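Local coordinates for protein prolyl-tRNA synthetase (Naegleria fowleri, PDB 6UYH) that probably joins proline to its cognate tRNA at the expense of ATP, as class II prolyl-tRNA synthetases do, and is bound here by halofuginone, at residues Thr122-Tyr125 and Pro126-Lys130; Glu212-Ala215 and Gly216-Tyr219. All blocks are in the same frame, centred on the assembly; numbering follows the deposited sequence. Where two conformers were deposited one is given.

Contact 1 (Thr122-Tyr125 and Pro126-Lys130)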
loop_
_atom_site.group_PDB
_atom_site.type_symbol
_atom_site.label_atom_id
_atom_site.label_comp_id
_atom_site.label_asym_id
_atom_site.label_seq_id
_atom_site.Cartn_x
_atom_site.Cartn_y
_atom_site.Cartn_z
ATOM N N THR A 122 -15.685 -8.714 9.782
ATOM C CA THR A 122 -15.708 -8.958 11.227
ATOM C C THR A 122 -14.621 -8.188 11.963
ATOM O O THR A 122 -14.670 -8.099 13.199
ATOM C CB THR A 122 -15.569 -10.453 11.552
ATOM O OG1 THR A 122 -14.282 -10.930 11.131
ATOM C CG2 THR A 122 -16.686 -11.270 10.884
ATOM N N ILE A 123 -13.656 -7.634 11.223
ATOM C CA ILE A 123 -12.598 -6.798 11.782
ATOM C C ILE A 123 -13.069 -5.353 11.922
ATOM O O ILE A 123 -12.697 -4.662 12.875
ATOM C CB ILE A 123 -11.347 -6.889 10.883
ATOM C CG1 ILE A 123 -10.841 -8.333 10.827
ATOM C CG2 ILE A 123 -10.239 -5.913 11.342
ATOM C CD1 ILE A 123 -9.656 -8.535 9.871
ATOM N N MET A 124 -13.905 -4.887 10.995
ATOM C CA MET A 124 -14.300 -3.488 10.914
ATOM C C MET A 124 -15.644 -3.176 11.552
ATOM O O MET A 124 -15.813 -2.077 12.090
ATOM C CB MET A 124 -14.341 -3.051 9.449
ATOM C CG MET A 124 -12.981 -3.091 8.794
ATOM S SD MET A 124 -13.086 -2.788 7.013
ATOM C CE MET A 124 -13.541 -1.060 7.003
ATOM N N TYR A 125 -16.599 -4.096 11.518
ATOM C CA TYR A 125 -17.960 -3.688 11.848
ATOM C C TYR A 125 -18.189 -3.459 13.343
ATOM O O TYR A 125 -19.072 -2.665 13.686
ATOM C CB TYR A 125 -18.972 -4.687 11.267
ATOM C CG TYR A 125 -19.017 -4.661 9.746
ATOM C CD1 TYR A 125 -18.345 -3.664 9.031
ATOM C CD2 TYR A 125 -19.703 -5.632 9.022
ATOM C CE1 TYR A 125 -18.372 -3.632 7.647
ATOM C CE2 TYR A 125 -19.733 -5.613 7.627
ATOM C CZ TYR A 125 -19.062 -4.611 6.948
ATOM O OH TYR A 125 -19.084 -4.579 5.564
ATOM N N PRO A 126 -17.414 -4.052 14.266
ATOM C CA PRO A 126 -17.526 -3.584 15.660
ATOM C C PRO A 126 -17.165 -2.115 15.816
ATOM O O PRO A 126 -17.801 -1.410 16.609
ATOM C CB PRO A 126 -16.569 -4.516 16.418
ATOM C CG PRO A 126 -16.607 -5.782 15.623
ATOM C CD PRO A 126 -16.630 -5.301 14.191
ATOM N N SER A 127 -16.181 -1.625 15.055
ATOM C CA SER A 127 -15.865 -0.196 15.068
ATOM C C SER A 127 -16.989 0.626 14.457
ATOM O O SER A 127 -17.292 1.727 14.934
ATOM C CB SER A 127 -14.560 0.059 14.310
ATOM O OG SER A 127 -13.474 -0.511 15.002
ATOM N N TYR A 128 -17.599 0.122 13.381
ATOM C CA TYR A 128 -18.717 0.833 12.774
ATOM C C TYR A 128 -19.848 1.017 13.774
ATOM O O TYR A 128 -20.493 2.070 13.808
ATOM C CB TYR A 128 -19.210 0.070 11.536
ATOM C CG TYR A 128 -18.438 0.336 10.255
ATOM C CD1 TYR A 128 -17.051 0.393 10.250
ATOM C CD2 TYR A 128 -19.103 0.495 9.043
ATOM C CE1 TYR A 128 -16.347 0.633 9.084
ATOM C CE2 TYR A 128 -18.404 0.743 7.868
ATOM C CZ TYR A 128 -17.032 0.804 7.895
ATOM O OH TYR A 128 -16.326 1.043 6.733
ATOM N N ALA A 129 -20.100 -0.000 14.602
ATOM C CA ALA A 129 -21.159 0.110 15.601
ATOM C C ALA A 129 -20.824 1.179 16.630
ATOM O O ALA A 129 -21.725 1.839 17.160
ATOM C CB ALA A 129 -21.385 -1.240 16.283
ATOM N N LYS A 130 -19.531 1.365 16.907
ATOM C CA LYS A 130 -19.099 2.398 17.842
ATOM C C LYS A 130 -19.192 3.782 17.220
ATOM O O LYS A 130 -19.635 4.734 17.876
ATOM C CB LYS A 130 -17.662 2.121 18.286
ATOM C CG LYS A 130 -17.071 3.224 19.148
ATOM C CD LYS A 130 -15.555 3.167 19.164
ATOM C CE LYS A 130 -14.980 4.397 19.861
ATOM N NZ LYS A 130 -13.504 4.469 19.735
HETATM O O HOH W 1 -13.611 -3.118 14.804
#
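Y125 and Y128 both carry CG anti to their own carbonyl carbon (chi1 -68° and -83°), and from neighbouring turns of helix 121-131 this brings the two rings into an edge-to-face pair. Their centroids are 5.4 Å apart and the planes are inclined at 53°, well short of perpendicular. Y125 CD1 does the touching: it stands over one face of the Y128 ring, shifted toward the rim, 4.2 Å from Y128 CG. M124 runs alongside Y128, and the bend at its chi3 sets CE 3.5 Å from Y128 OH. Both phenol ends hydrogen-bond to one residue, Y125 OH to H171 ND1 and Y128 OH to the H171 carbonyl, which probably limits how far either ring can shift.

The backbone beneath is kinked. P126 has no N-H to give to T122 O, and its CD occupies that place at 3.6 Å from T122 O. S127 N makes no bond to I123 O either; instead a water donates to I123 O at 2.6 Å and is also hydrogen-bonded to S127 OG. Regular bonding resumes with Y128 N to M124 O at 3.1 Å, and S127 N adds a weak bond to the same oxygen.

I123 and S127 pack on Y39 and I46 of the second subunit, while Y125 and Y128 rest on strands 261-272 and 140-149, respectively. This is a proline-kinked helix laid against the antiparallel strands of a class II synthetase core, with the Y125 side chain about 6 Å from the bound halofuginone.

Contact 2 (Glu212-Ala215 and Gly216-Tyr219). With HFG (7-bromo-6-chloro-3-{3-[(2R,3S)-3-hydroxypiperidin-2-yl]-2-oxopropyl}quinazolin-4(3H)-one), chain D.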
loop_
_atom_site.group_PDB
_atom_site.type_symbol
_atom_site.label_atom_id
_atom_site.label_comp_id
_atom_site.label_asym_id
_atom_site.label_seq_id
_atom_site.Cartn_x
_atom_site.Cartn_y
_atom_site.Cartn_z
ATOM N N GLU A 212 -24.461 -18.281 -5.867
ATOM C CA GLU A 212 -23.147 -17.684 -6.027
ATOM C C GLU A 212 -22.970 -16.385 -5.258
ATOM O O GLU A 212 -21.833 -15.941 -5.087
ATOM C CB GLU A 212 -22.851 -17.442 -7.511
ATOM C CG GLU A 212 -22.595 -18.720 -8.293
ATOM C CD GLU A 212 -21.276 -19.373 -7.914
ATOM O OE1 GLU A 212 -20.294 -18.638 -7.676
ATOM O OE2 GLU A 212 -21.223 -20.618 -7.847
ATOM N N LYS A 213 -24.046 -15.762 -4.788
ATOM C CA LYS A 213 -23.890 -14.488 -4.105
ATOM C C LYS A 213 -23.273 -14.690 -2.720
ATOM O O LYS A 213 -23.262 -15.793 -2.164
ATOM C CB LYS A 213 -25.238 -13.774 -3.980
ATOM C CG LYS A 213 -26.105 -14.291 -2.855
ATOM C CD LYS A 213 -27.297 -13.364 -2.607
ATOM C CE LYS A 213 -28.178 -13.880 -1.480
ATOM N NZ LYS A 213 -27.432 -14.079 -0.203
ATOM N N PHE A 214 -22.754 -13.598 -2.167
ATOM C CA PHE A 214 -22.244 -13.603 -0.801
ATOM C C PHE A 214 -23.378 -13.930 0.167
ATOM O O PHE A 214 -24.421 -13.265 0.170
ATOM C CB PHE A 214 -21.630 -12.234 -0.497
ATOM C CG PHE A 214 -21.032 -12.088 0.887
ATOM C CD1 PHE A 214 -21.017 -10.846 1.504
ATOM C CD2 PHE A 214 -20.479 -13.169 1.552
ATOM C CE1 PHE A 214 -20.458 -10.679 2.765
ATOM C CE2 PHE A 214 -19.928 -13.016 2.818
ATOM C CZ PHE A 214 -19.918 -11.768 3.420
ATOM N N ALA A 215 -23.176 -14.967 0.987
ATOM C CA ALA A 215 -24.220 -15.399 1.913
ATOM C C ALA A 215 -24.651 -14.279 2.856
ATOM O O ALA A 215 -25.794 -14.275 3.333
ATOM C CB ALA A 215 -23.745 -16.613 2.711
ATOM N N GLY A 216 -23.774 -13.329 3.133
ATOM C CA GLY A 216 -24.161 -12.185 3.927
ATOM C C GLY A 216 -24.836 -11.052 3.182
ATOM O O GLY A 216 -25.189 -10.053 3.813
ATOM N N ALA A 217 -25.038 -11.161 1.870
ATOM C CA ALA A 217 -25.558 -10.047 1.088
ATOM C C ALA A 217 -27.028 -10.245 0.756
ATOM O O ALA A 217 -27.507 -11.373 0.603
ATOM C CB ALA A 217 -24.760 -9.861 -0.212
ATOM N N ASP A 218 -27.752 -9.126 0.660
ATOM C CA ASP A 218 -29.078 -9.172 0.054
ATOM C C ASP A 218 -28.973 -9.471 -1.434
ATOM O O ASP A 218 -29.730 -10.295 -1.961
ATOM C CB ASP A 218 -29.826 -7.862 0.294
ATOM C CG ASP A 218 -30.501 -7.819 1.659
ATOM O OD1 ASP A 218 -30.591 -8.877 2.323
ATOM O OD2 ASP A 218 -30.941 -6.725 2.072
ATOM N N TYR A 219 -28.042 -8.817 -2.129
ATOM C CA TYR A 219 -27.762 -9.162 -3.515
ATOM C C TYR A 219 -26.322 -8.795 -3.839
ATOM O O TYR A 219 -25.741 -7.899 -3.219
ATOM C CB TYR A 219 -28.724 -8.474 -4.488
ATOM C CG TYR A 219 -28.641 -6.961 -4.540
ATOM C CD1 TYR A 219 -29.535 -6.170 -3.819
ATOM C CD2 TYR A 219 -27.697 -6.324 -5.335
ATOM C CE1 TYR A 219 -29.478 -4.787 -3.873
ATOM C CE2 TYR A 219 -27.620 -4.938 -5.384
ATOM C CZ TYR A 219 -28.514 -4.182 -4.658
ATOM O OH TYR A 219 -28.448 -2.813 -4.718
HETATM O "O4'" HFG D . -15.045 -11.517 1.215
HETATM C C21 HFG D . -16.205 -11.733 0.931
HETATM C "C3'" HFG D . -17.215 -10.618 0.795
HETATM C "C2'" HFG D . -16.646 -9.243 0.420
HETATM N "N1'" HFG D . -15.806 -8.671 1.481
HETATM C "C6'" HFG D . -15.392 -7.297 1.173
HETATM C "C5'" HFG D . -14.615 -7.217 -0.114
HETATM C "C4'" HFG D . -15.406 -7.857 -1.259
HETATM C C39 HFG D . -15.856 -9.258 -0.890
HETATM O "O7'" HFG D . -16.663 -9.796 -1.942
HETATM C "C1'" HFG D . -16.718 -13.164 0.713
HETATM N N3 HFG D . -15.866 -14.156 1.364
HETATM C C4 HFG D . -15.864 -14.195 2.752
HETATM O O11 HFG D . -16.584 -13.462 3.405
HETATM C C10 HFG D . -14.902 -15.151 3.316
HETATM C C5 HFG D . -14.799 -15.311 4.697
HETATM C C2 HFG D . -15.043 -14.954 0.616
HETATM N N1 HFG D . -14.177 -15.788 1.069
HETATM C C9 HFG D . -14.081 -15.888 2.458
HETATM C C8 HFG D . -13.115 -16.742 2.990
HETATM C C7 HFG D . -13.008 -16.866 4.366
HETATM BR BR1 HFG D . -11.618 -17.953 5.054
HETATM C C6 HFG D . -13.859 -16.184 5.209
HETATM CL CL1 HFG D . -13.815 -16.440 6.928
#
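With chi1 at -179°, the F214 ring swings out opposite its own backbone N and slots between G216 of its own turn and the bound halofuginone. On one face G216 CA makes a CH-pi contact, 4.1 Å from the ring centroid and only 8° off the normal. G216 N lies over that face too. The opposite face is taken by the inhibitor's linker, whose C3' sits above the middle of the ring at a height of 3.7 Å. On the rim of the phenyl, F214 CE2 comes to 3.4 Å from O11, the quinazolinone carbonyl oxygen. H240, which hydrogen-bonds the same inhibitor through NE2, also meets the F214 ring with its own ring.

The bend that allows this is a type I beta turn from F214 to A217, leading into strand 219-227 of the class II catalytic core. It is closed by A217 N to F214 O at 2.8 Å, and F214 CB packs on A217 CB at 3.9 Å.

K213, just ahead of the turn, ties its two ends together through the carbonyls of F214 and A217. Its CG lies between the backbone N and the carbonyl carbon (chi1 80°); the chain then runs extended and bends at chi4, which delivers NZ to A217 O at 2.8 Å, in the carbonyl plane. NZ also donates to F214 O at 3.1 Å, so that oxygen is gripped from opposite faces of its plane by K213 NZ and A217 N. A second conformer of K213 was modelled, so its bonds describe this one only. Further on, D218 and Y219 both face H241 in a classic beta bulge, with D218 OD1 hydrogen-bonded to N245 and Y219 OH to D181.

How the contacts relate
From the N terminus the chain first reaches contact 1, which lies wholly within helix 121-131 and closes no loop. Strands 140-149 and 164-174, helix 177-198 and strand 204-207 follow before contact 2 opens. That contact closes the tight turn in the connection from strand 204-207 to its antiparallel partner 219-227. The two therefore stand in series, neither nested nor crossed. The centres of contacts 1 and 2 are about 19 Å apart; the nearest atoms of contacts 1 and 2 are about 7 Å apart, without touching. Contact 1 joins the helix to the core strands and the second subunit; contact 2 sets one wall of the halofuginone pocket, and both lie in the class II synthetase core.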